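Type II secretion pathway related protein (Escherichia coli, PDB 3SOL) probably acts as the pilotin lipoprotein of a type II secretion system, guiding secretin subunits to the outer membrane, and is represented here by its soluble helical domain. Local coordinates at residues Thr17-Leu20 with Lys21-Asn25; Leu29-Glu32 with Gln33-Leu36; Thr52-Asp55 with Ile56-Ser60; Cys78-Phe81 with Asn82-Val86. All blocks are in the same frame, centred on the assembly; numbering follows the deposited sequence.

Contact 1. Residues Thr17-Leu20 with Lys21-Asn25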
loop_
_atom_site.group_PDB
_atom_site.type_symbol
_atom_site.label_atom_id
_atom_site.label_comp_id
_atom_site.label_asym_id
_atom_site.label_seq_id
_atom_site.Cartn_x
_atom_site.Cartn_y
_atom_site.Cartn_z
ATOM N N THR A 17 -1.686 2.919 -0.004
ATOM C CA THR A 17 -1.229 3.676 1.149
ATOM C C THR A 17 -0.446 4.903 0.677
ATOM O O THR A 17 -0.606 6.009 1.210
ATOM C CB THR A 17 -0.380 2.767 2.092
ATOM O OG1 THR A 17 -1.189 1.631 2.488
ATOM C CG2 THR A 17 0.025 3.518 3.305
ATOM N N ARG A 18 0.383 4.726 -0.354
ATOM C CA ARG A 18 1.052 5.874 -1.003
ATOM C C ARG A 18 0.042 6.879 -1.582
ATOM O O ARG A 18 0.191 8.104 -1.459
ATOM C CB ARG A 18 1.992 5.393 -2.079
ATOM C CG ARG A 18 2.644 6.481 -2.875
ATOM C CD ARG A 18 3.518 5.815 -3.945
ATOM N NE ARG A 18 4.206 6.785 -4.777
ATOM C CZ ARG A 18 4.969 6.477 -5.825
ATOM N NH1 ARG A 18 5.142 5.209 -6.204
ATOM N NH2 ARG A 18 5.578 7.451 -6.495
ATOM N N TYR A 19 -0.996 6.360 -2.204
ATOM C CA TYR A 19 -2.057 7.216 -2.733
ATOM C C TYR A 19 -2.716 8.032 -1.616
ATOM O O TYR A 19 -2.927 9.220 -1.773
ATOM C CB TYR A 19 -3.088 6.390 -3.503
ATOM C CG TYR A 19 -3.693 7.131 -4.682
ATOM C CD1 TYR A 19 -3.211 6.923 -5.957
ATOM C CD2 TYR A 19 -4.731 8.040 -4.517
ATOM C CE1 TYR A 19 -3.740 7.583 -7.050
ATOM C CE2 TYR A 19 -5.270 8.734 -5.625
ATOM C CZ TYR A 19 -4.761 8.483 -6.879
ATOM O OH TYR A 19 -5.238 9.100 -8.008
ATOM N N LEU A 20 -2.999 7.401 -0.476
ATOM C CA LEU A 20 -3.589 8.111 0.657
ATOM C C LEU A 20 -2.698 9.233 1.159
ATOM O O LEU A 20 -3.176 10.342 1.452
ATOM C CB LEU A 20 -3.899 7.136 1.801
ATOM C CG LEU A 20 -5.125 6.260 1.606
ATOM C CD1 LEU A 20 -5.315 5.377 2.843
ATOM C CD2 LEU A 20 -6.386 7.139 1.331
ATOM N N LYS A 21 -1.403 8.952 1.257
ATOM C CA LYS A 21 -0.449 9.927 1.746
ATOM C C LYS A 21 -0.258 11.099 0.787
ATOM O O LYS A 21 -0.190 12.238 1.205
ATOM C CB LYS A 21 0.898 9.254 1.999
ATOM C CG LYS A 21 0.913 8.401 3.233
ATOM C CD LYS A 21 2.139 7.471 3.260
ATOM C CE LYS A 21 3.439 8.198 3.301
ATOM N NZ LYS A 21 4.564 7.213 3.266
ATOM N N MET A 22 -0.166 10.799 -0.499
ATOM C CA MET A 22 0.167 11.793 -1.507
ATOM C C MET A 22 -1.070 12.617 -1.919
ATOM O O MET A 22 -0.969 13.823 -2.126
ATOM C CB MET A 22 0.774 11.106 -2.748
ATOM C CG MET A 22 2.167 10.521 -2.523
ATOM S SD MET A 22 3.512 11.746 -2.620
ATOM C CE MET A 22 3.017 12.665 -4.007
ATOM N N ARG A 23 -2.218 11.966 -2.047
ATOM C CA ARG A 23 -3.374 12.592 -2.703
ATOM C C ARG A 23 -4.605 12.733 -1.822
ATOM O O ARG A 23 -5.590 13.354 -2.244
ATOM C CB ARG A 23 -3.697 11.794 -3.957
ATOM C CG ARG A 23 -2.567 12.006 -4.955
ATOM C CD ARG A 23 -2.616 11.143 -6.072
ATOM N NE ARG A 23 -1.518 11.482 -6.991
ATOM C CZ ARG A 23 -1.636 12.185 -8.107
ATOM N NH1 ARG A 23 -0.569 12.350 -8.865
ATOM N NH2 ARG A 23 -2.790 12.716 -8.468
ATOM N N CYS A 24 -4.541 12.161 -0.618
ATOM C CA CYS A 24 -5.672 12.135 0.320
ATOM C C CYS A 24 -5.280 12.608 1.720
ATOM O O CYS A 24 -5.930 12.254 2.702
ATOM C CB CYS A 24 -6.286 10.740 0.387
ATOM S SG CYS A 24 -6.630 10.009 -1.226
ATOM N N ASN A 25 -4.205 13.386 1.812
ATOM C CA ASN A 25 -3.876 14.107 3.018
ATOM C C ASN A 25 -3.651 13.273 4.276
ATOM O O ASN A 25 -3.766 13.793 5.373
ATOM C CB ASN A 25 -4.922 15.198 3.255
ATOM C CG ASN A 25 -4.831 16.304 2.239
ATOM O OD1 ASN A 25 -3.741 16.823 1.990
ATOM N ND2 ASN A 25 -5.952 16.654 1.627
#
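Tyr19 and Arg23, one helical turn apart, set the geometry here: the arginine lays its aliphatic stem over one face of the phenol ring. Arg23 CD lies 3.7 Å from the Tyr19 ring centroid and 20° off the ring normal, a CH-pi contact displaced toward the rim, nearest to CZ. Arg23 CG sits beside its backbone N and the chain then runs extended to NE, which carries the guanidinium past the ring; the two planes are 34° apart, neither stacked nor perpendicular. The polar ends are held by other helices, Tyr19 OH by Glu74 and Lys77, and Arg23 NE by Tyr64 OH. At the edge of the same ring, close to its plane, stands Cys24 SG, 4.3 Å from Tyr19 CD2. Cys24 CB also touches Leu20 CD2, 3.7 Å away. Arg18 and Met22 run side by side in the same direction, touching at their CG atoms (Arg18 CG to Met22 CG 4.1 Å), while the arginine head continues to Asp61. Backbone bonds register the end of the helix: Arg23 N to Tyr19 O is short at 2.8 Å, whereas Cys24 N to Leu20 O is weak, 3.1 Å with an N-H...O angle of 131°. Cys24 is also where helical backbone angles are first lost, and its SG forms a disulfide with Cys78. The arrangement is that of a helix C-terminus: i to i+4 side-chain pairs line the final turn of helix 5-23, and a disulfide joins it to helix 74-84 of this all-helical pilotin domain.

Contact 2. Residues Leu29-Glu32 with Gln33-Leu36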
loop_
_atom_site.group_PDB
_atom_site.type_symbol
_atom_site.label_atom_id
_atom_site.label_comp_id
_atom_site.label_asym_id
_atom_site.label_seq_id
_atom_site.Cartn_x
_atom_site.Cartn_y
_atom_site.Cartn_z
ATOM N N LEU A 29 0.063 8.654 8.414
ATOM C CA LEU A 29 0.625 7.363 8.004
ATOM C C LEU A 29 2.156 7.385 7.969
ATOM O O LEU A 29 2.752 8.417 7.670
ATOM C CB LEU A 29 0.028 6.939 6.655
ATOM C CG LEU A 29 -1.479 6.760 6.724
ATOM C CD1 LEU A 29 -2.059 6.365 5.358
ATOM C CD2 LEU A 29 -1.869 5.745 7.840
ATOM N N PRO A 30 2.810 6.249 8.313
ATOM C CA PRO A 30 4.273 6.239 8.330
ATOM C C PRO A 30 4.893 6.418 6.951
ATOM O O PRO A 30 4.195 6.369 5.947
ATOM C CB PRO A 30 4.635 4.848 8.883
ATOM C CG PRO A 30 3.365 4.183 9.227
ATOM C CD PRO A 30 2.227 4.957 8.708
ATOM N N ASP A 31 6.207 6.594 6.919
ATOM C CA ASP A 31 6.920 6.812 5.664
ATOM C C ASP A 31 7.036 5.513 4.851
ATOM O O ASP A 31 6.706 4.427 5.348
ATOM C CB ASP A 31 8.300 7.463 5.898
ATOM C CG ASP A 31 9.205 6.660 6.837
ATOM O OD1 ASP A 31 9.219 5.408 6.774
ATOM O OD2 ASP A 31 9.945 7.291 7.626
ATOM N N GLU A 32 7.489 5.645 3.602
ATOM C CA GLU A 32 7.560 4.507 2.673
ATOM C C GLU A 32 8.426 3.380 3.224
ATOM O O GLU A 32 8.068 2.204 3.099
ATOM C CB GLU A 32 8.102 4.939 1.299
ATOM C CG GLU A 32 8.150 3.776 0.284
ATOM C CD GLU A 32 9.003 4.060 -0.954
ATOM O OE1 GLU A 32 8.483 3.904 -2.083
ATOM O OE2 GLU A 32 10.193 4.415 -0.798
ATOM N N GLN A 33 9.569 3.725 3.817
ATOM C CA GLN A 33 10.442 2.723 4.409
ATOM C C GLN A 33 9.718 1.959 5.508
ATOM O O GLN A 33 9.811 0.734 5.585
ATOM C CB GLN A 33 11.705 3.356 4.996
ATOM C CG GLN A 33 12.711 2.335 5.507
ATOM C CD GLN A 33 13.898 2.958 6.241
ATOM O OE1 GLN A 33 13.931 4.171 6.488
ATOM N NE2 GLN A 33 14.873 2.126 6.602
ATOM N N SER A 34 9.022 2.686 6.376
ATOM C CA SER A 34 8.261 2.042 7.445
ATOM C C SER A 34 7.168 1.129 6.891
ATOM O O SER A 34 6.994 0.003 7.358
ATOM C CB SER A 34 7.653 3.085 8.375
ATOM O OG SER A 34 8.689 3.702 9.120
ATOM N N ILE A 35 6.460 1.614 5.880
ATOM C CA ILE A 35 5.374 0.849 5.243
ATOM C C ILE A 35 5.919 -0.440 4.633
ATOM O O ILE A 35 5.356 -1.527 4.817
ATOM C CB ILE A 35 4.657 1.699 4.149
ATOM C CG1 ILE A 35 3.928 2.886 4.805
ATOM C CG2 ILE A 35 3.687 0.838 3.328
ATOM C CD1 ILE A 35 3.530 4.010 3.828
ATOM N N LEU A 36 7.039 -0.325 3.938
ATOM C CA LEU A 36 7.680 -1.508 3.339
ATOM C C LEU A 36 8.169 -2.504 4.394
ATOM O O LEU A 36 8.026 -3.723 4.209
ATOM C CB LEU A 36 8.803 -1.080 2.386
ATOM C CG LEU A 36 8.308 -0.467 1.074
ATOM C CD1 LEU A 36 9.447 0.179 0.303
ATOM C CD2 LEU A 36 7.633 -1.549 0.219
HETATM O O HOH W 1 12.780 6.389 7.446
#
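Asp31 takes two hydrogen bonds from Ser34 on a single oxygen. Ser34 N reaches Asp31 OD1 at 2.8 Å, nearly along the C-O axis and with an N-H...O angle of 159°; Ser34 OG donates to the same OD1 at 2.9 Å, arriving from above the carboxylate plane, 45° out of it. A chi1 of 57°, which places CG between the backbone N and the carbonyl carbon, folds the carboxylate back over the first turn. The other oxygen is bridged by water, which donates to Asp31 OD2 (3.0 Å) and to Gln33 OE1 (2.7 Å). This is an N-cap, with Asp31 opening helix 32-45; the start of the helix would probably favour its negative charge. Were Ser34 a glycine, OD1 would probably keep the backbone N-H alone and the carboxylate would be freer to turn. Among backbone bonds, Ile35 N to Asp31 O (2.9 Å) begins the regular i to i+4 series and Leu36 N to Glu32 O (2.9 Å) continues it. Side-chain packing adds Pro30 CB against Ser34 CB at 3.5 Å, and Glu32 lies alongside Leu36, their closest side-chain atoms being Glu32 CG and Leu36 CD1, 3.8 Å apart.

Contact 3. Residues Thr52-Asp55 with Ile56-Ser60; sequences TQED and IRKHS
The Arg57 guanidinium lays one face over the backbone of Glu54, three residues earlier: Arg57 NH1 is 3.9 Å from Glu54 CA and equally far from CB. A bend at chi3 (67°) turns the head back toward the start of the helix, yet no ion pair results, since Glu54 OE1 and Arg57 NH2 stay 5.5 Å apart. The Glu54 carboxylate instead faces Lys58; the two chains run side by side in the same direction and form a long salt bridge, Glu54 OE1 to Lys58 NZ 3.8 Å. The imidazole of His59 leads away from the first turn, and its NE2 is hydrogen-bonded to Glu8 of helix 5-23. Thr52 supplies the N-cap of helix 53-69. Its OG1 lies between the backbone N and the carbonyl carbon, where it accepts from Asp55 N at 3.1 Å with an N-H...O angle of 157°. Glu54 and Asp55, in the first turn, would probably be favoured by the N-terminal end of the helix. Backbone bonding is regular from Ile56 N to Thr52 O (3.1 Å) through to His59 N to Asp55 O, the straightest at 172°. On the inner side, Ile56 CD1 comes within 3.4 Å of Thr52 O, and the side chain packs on Val14 of helix 5-23.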
loop_
_atom_site.group_PDB
_atom_site.type_symbol
_atom_site.label_atom_id
_atom_site.label_comp_id
_atom_site.label_asym_id
_atom_site.label_seq_id
_atom_site.Cartn_x
_atom_site.Cartn_y
_atom_site.Cartn_z
ATOM N N THR A 52 10.330 -9.694 -1.435
ATOM C CA THR A 52 11.304 -8.733 -0.938
ATOM C C THR A 52 10.670 -7.346 -0.919
ATOM O O THR A 52 9.671 -7.107 -1.606
ATOM C CB THR A 52 12.556 -8.707 -1.829
ATOM O OG1 THR A 52 12.191 -8.343 -3.164
ATOM C CG2 THR A 52 13.223 -10.070 -1.858
ATOM N N GLN A 53 11.242 -6.433 -0.133
ATOM C CA GLN A 53 10.783 -5.045 -0.150
ATOM C C GLN A 53 11.023 -4.381 -1.511
ATOM O O GLN A 53 10.219 -3.568 -1.926
ATOM C CB GLN A 53 11.419 -4.216 0.977
ATOM C CG GLN A 53 10.977 -4.652 2.371
ATOM C CD GLN A 53 11.668 -3.878 3.470
ATOM O OE1 GLN A 53 11.642 -2.655 3.473
ATOM N NE2 GLN A 53 12.295 -4.585 4.405
ATOM N N GLU A 54 12.108 -4.714 -2.209
ATOM C CA GLU A 54 12.301 -4.150 -3.555
ATOM C C GLU A 54 11.244 -4.636 -4.558
ATOM O O GLU A 54 10.783 -3.850 -5.372
ATOM C CB GLU A 54 13.706 -4.413 -4.094
ATOM C CG GLU A 54 13.989 -5.838 -4.430
ATOM C CD GLU A 54 15.471 -6.087 -4.677
ATOM O OE1 GLU A 54 16.047 -5.383 -5.543
ATOM O OE2 GLU A 54 16.051 -6.977 -3.999
ATOM N N ASP A 55 10.877 -5.920 -4.501
ATOM C CA ASP A 55 9.805 -6.466 -5.354
ATOM C C ASP A 55 8.498 -5.722 -5.087
ATOM O O ASP A 55 7.824 -5.260 -6.022
ATOM C CB ASP A 55 9.583 -7.974 -5.100
ATOM C CG ASP A 55 10.641 -8.864 -5.760
ATOM O OD1 ASP A 55 11.630 -8.337 -6.323
ATOM O OD2 ASP A 55 10.480 -10.110 -5.701
ATOM N N ILE A 56 8.148 -5.607 -3.806
ATOM C CA ILE A 56 6.904 -4.920 -3.392
ATOM C C ILE A 56 6.927 -3.459 -3.833
ATOM O O ILE A 56 5.922 -2.944 -4.346
ATOM C CB ILE A 56 6.675 -5.004 -1.846
ATOM C CG1 ILE A 56 6.431 -6.459 -1.408
ATOM C CG2 ILE A 56 5.501 -4.103 -1.412
ATOM C CD1 ILE A 56 6.738 -6.738 0.066
ATOM N N ARG A 57 8.070 -2.797 -3.633
ATOM C CA ARG A 57 8.233 -1.385 -3.992
ATOM C C ARG A 57 8.091 -1.168 -5.506
ATOM O O ARG A 57 7.348 -0.277 -5.931
ATOM C CB ARG A 57 9.585 -0.846 -3.498
ATOM C CG ARG A 57 9.761 0.674 -3.652
ATOM C CD ARG A 57 11.237 1.089 -3.658
ATOM N NE ARG A 57 11.934 0.589 -4.851
ATOM C CZ ARG A 57 13.046 -0.154 -4.862
ATOM N NH1 ARG A 57 13.671 -0.506 -3.737
ATOM N NH2 ARG A 57 13.557 -0.541 -6.029
ATOM N N LYS A 58 8.769 -1.986 -6.315
ATOM C CA LYS A 58 8.756 -1.807 -7.777
ATOM C C LYS A 58 7.357 -1.998 -8.369
ATOM O O LYS A 58 6.881 -1.171 -9.168
ATOM C CB LYS A 58 9.757 -2.752 -8.449
ATOM C CG LYS A 58 11.210 -2.322 -8.253
ATOM C CD LYS A 58 12.200 -3.361 -8.767
ATOM C CE LYS A 58 13.613 -3.078 -8.248
ATOM N NZ LYS A 58 14.663 -3.991 -8.817
ATOM N N HIS A 59 6.682 -3.065 -7.950
ATOM C CA HIS A 59 5.322 -3.330 -8.415
ATOM C C HIS A 59 4.357 -2.245 -7.924
ATOM O O HIS A 59 3.464 -1.835 -8.654
ATOM C CB HIS A 59 4.826 -4.705 -7.955
ATOM C CG HIS A 59 3.659 -5.225 -8.748
ATOM N ND1 HIS A 59 3.713 -5.409 -10.115
ATOM C CD2 HIS A 59 2.420 -5.620 -8.368
ATOM C CE1 HIS A 59 2.553 -5.877 -10.545
ATOM N NE2 HIS A 59 1.752 -6.018 -9.505
ATOM N N SER A 60 4.539 -1.808 -6.683
ATOM C CA SER A 60 3.695 -0.766 -6.108
ATOM C C SER A 60 3.790 0.518 -6.936
ATOM O O SER A 60 2.771 1.195 -7.153
ATOM C CB SER A 60 4.071 -0.501 -4.647
ATOM O OG SER A 60 3.277 0.545 -4.103
#

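Contact 4. Residues Cys78-Phe81 with Asn82-Val86; sequences CREF and NRRLV
Glu80 and Arg84 form the charged pair of this contact, a salt bridge across one helical turn. Glu80 OE1 sits over one face of the Arg84 guanidinium, the carboxylate plane turned only 11° from it: Glu80 OE1 is 3.1 Å from Arg84 NH1 and 3.2 Å from Arg84 NH2, and Arg84 CZ is almost as close. Both chains have to fold for this. Glu80 bends at chi2 (-76°) and Arg84 at its own chi2 (-113°), and the two chains lie side by side, pointing the same way. Replacing Glu80 by a glutamine would probably leave the Arg84 guanidinium without its counter-charge and freer to swing into solvent. Backbone hydrogen bonds carry the turn beneath. Asn82 N to Cys78 O measures 2.9 Å, Arg83 N to Arg79 O is longer at 3.2 Å, and Leu85 N to Phe81 O closes the series at 2.9 Å, just where Leu85 leaves helical backbone angles and becomes the N-cap residue of helix 86-93. Apolar contact is slight, with Phe81 CB 4.2 Å from Leu85 CD1; both side chains turn instead to Leu20 of helix 5-23. Asn82 sends OD1 to Arg26. The chemistry differs round the end of helix 74-84: toward helix 5-23 lie the Cys78 disulfide and apolar packing, while facing outward the attraction between the carboxylate and the guanidinium lying nearly parallel to it, probably tempered by solvent, adds an i to i+4 tie along the last turn.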
loop_
_atom_site.group_PDB
_atom_site.type_symbol
_atom_site.label_atom_id
_atom_site.label_comp_id
_atom_site.label_asym_id
_atom_site.label_seq_id
_atom_site.Cartn_x
_atom_site.Cartn_y
_atom_site.Cartn_z
ATOM N N CYS A 78 -10.014 8.341 -2.668
ATOM C CA CYS A 78 -9.658 8.591 -1.263
ATOM C C CYS A 78 -10.621 7.888 -0.307
ATOM O O CYS A 78 -10.194 7.220 0.645
ATOM C CB CYS A 78 -9.631 10.078 -0.971
ATOM S SG CYS A 78 -8.331 10.990 -1.844
ATOM N N ARG A 79 -11.919 8.010 -0.579
ATOM C CA ARG A 79 -12.917 7.406 0.319
ATOM C C ARG A 79 -12.854 5.877 0.306
ATOM O O ARG A 79 -12.991 5.243 1.346
ATOM C CB ARG A 79 -14.324 7.912 -0.024
ATOM C CG ARG A 79 -14.475 9.362 0.368
ATOM C CD ARG A 79 -15.817 9.959 0.092
ATOM N NE ARG A 79 -15.805 11.292 0.699
ATOM C CZ ARG A 79 -16.182 11.590 1.939
ATOM N NH1 ARG A 79 -16.717 10.683 2.752
ATOM N NH2 ARG A 79 -16.038 12.842 2.353
ATOM N N GLU A 80 -12.650 5.288 -0.875
ATOM C CA GLU A 80 -12.524 3.837 -0.993
ATOM C C GLU A 80 -11.289 3.322 -0.257
ATOM O O GLU A 80 -11.375 2.345 0.508
ATOM C CB GLU A 80 -12.499 3.416 -2.476
ATOM C CG GLU A 80 -13.832 3.621 -3.189
ATOM C CD GLU A 80 -14.885 2.571 -2.840
ATOM O OE1 GLU A 80 -14.681 1.734 -1.927
ATOM O OE2 GLU A 80 -15.953 2.589 -3.482
ATOM N N PHE A 81 -10.141 3.977 -0.457
ATOM C CA PHE A 81 -8.912 3.537 0.198
ATOM C C PHE A 81 -8.917 3.761 1.704
ATOM O O PHE A 81 -8.450 2.897 2.435
ATOM C CB PHE A 81 -7.681 4.205 -0.405
ATOM C CG PHE A 81 -7.403 3.828 -1.833
ATOM C CD1 PHE A 81 -7.777 2.608 -2.346
ATOM C CD2 PHE A 81 -6.722 4.713 -2.652
ATOM C CE1 PHE A 81 -7.479 2.274 -3.668
ATOM C CE2 PHE A 81 -6.421 4.398 -3.972
ATOM C CZ PHE A 81 -6.800 3.185 -4.479
ATOM N N ASN A 82 -9.462 4.887 2.168
ATOM C CA ASN A 82 -9.556 5.149 3.617
ATOM C C ASN A 82 -10.377 4.091 4.339
ATOM O O ASN A 82 -10.017 3.675 5.445
ATOM C CB ASN A 82 -10.113 6.559 3.934
ATOM C CG ASN A 82 -9.065 7.652 3.870
ATOM O OD1 ASN A 82 -7.901 7.432 4.215
ATOM N ND2 ASN A 82 -9.478 8.865 3.485
ATOM N N ARG A 83 -11.471 3.648 3.710
ATOM C CA ARG A 83 -12.288 2.573 4.262
ATOM C C ARG A 83 -11.575 1.222 4.235
ATOM O O ARG A 83 -11.540 0.489 5.241
ATOM C CB ARG A 83 -13.617 2.492 3.496
ATOM C CG ARG A 83 -14.555 1.436 4.016
ATOM C CD ARG A 83 -15.818 1.353 3.174
ATOM N NE ARG A 83 -16.717 0.305 3.668
ATOM C CZ ARG A 83 -17.928 0.507 4.194
ATOM N NH1 ARG A 83 -18.440 1.733 4.304
ATOM N NH2 ARG A 83 -18.647 -0.534 4.597
ATOM N N ARG A 84 -11.015 0.879 3.082
ATOM C CA ARG A 84 -10.471 -0.461 2.863
ATOM C C ARG A 84 -9.155 -0.735 3.596
ATOM O O ARG A 84 -8.905 -1.878 3.984
ATOM C CB ARG A 84 -10.282 -0.695 1.368
ATOM C CG ARG A 84 -11.605 -0.700 0.616
ATOM C CD ARG A 84 -11.951 -2.055 0.039
ATOM N NE ARG A 84 -13.270 -2.059 -0.614
ATOM C CZ ARG A 84 -13.586 -1.345 -1.702
ATOM N NH1 ARG A 84 -12.688 -0.554 -2.295
ATOM N NH2 ARG A 84 -14.819 -1.419 -2.210
ATOM N N LEU A 85 -8.338 0.297 3.813
ATOM C CA LEU A 85 -7.008 0.110 4.411
ATOM C C LEU A 85 -7.006 0.106 5.956
ATOM O O LEU A 85 -5.943 0.033 6.582
ATOM C CB LEU A 85 -6.033 1.157 3.871
ATOM C CG LEU A 85 -5.597 0.963 2.417
ATOM C CD1 LEU A 85 -4.783 2.152 1.925
ATOM C CD2 LEU A 85 -4.762 -0.286 2.304
ATOM N N VAL A 86 -8.181 0.149 6.568
ATOM C CA VAL A 86 -8.273 0.254 8.018
ATOM C C VAL A 86 -7.421 -0.820 8.705
ATOM O O VAL A 86 -6.620 -0.495 9.582
ATOM C CB VAL A 86 -9.761 0.249 8.510
ATOM C CG1 VAL A 86 -9.841 0.063 10.016
ATOM C CG2 VAL A 86 -10.458 1.548 8.106
#

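From the N terminus the contacts follow in series, none nested and none crossing; each lies within one or two turns and closes no long loop. Contact 1 ends helix 5-23, and its Lys21 NZ reaches forward across the connecting loop to Pro30 O of contact 2 (2.8 Å), where helix 32-45 begins. Contact 2 in turn packs through Leu36 on Ile56 of contact 3, at the start of helix 53-69. Contact 4, ending helix 74-84, returns to contact 1 by the disulfide, closing a covalent loop from Cys24 to Cys78. Contacts 3 and 4 lie on opposite sides of the chain's centre, their own centres about 21 Å apart.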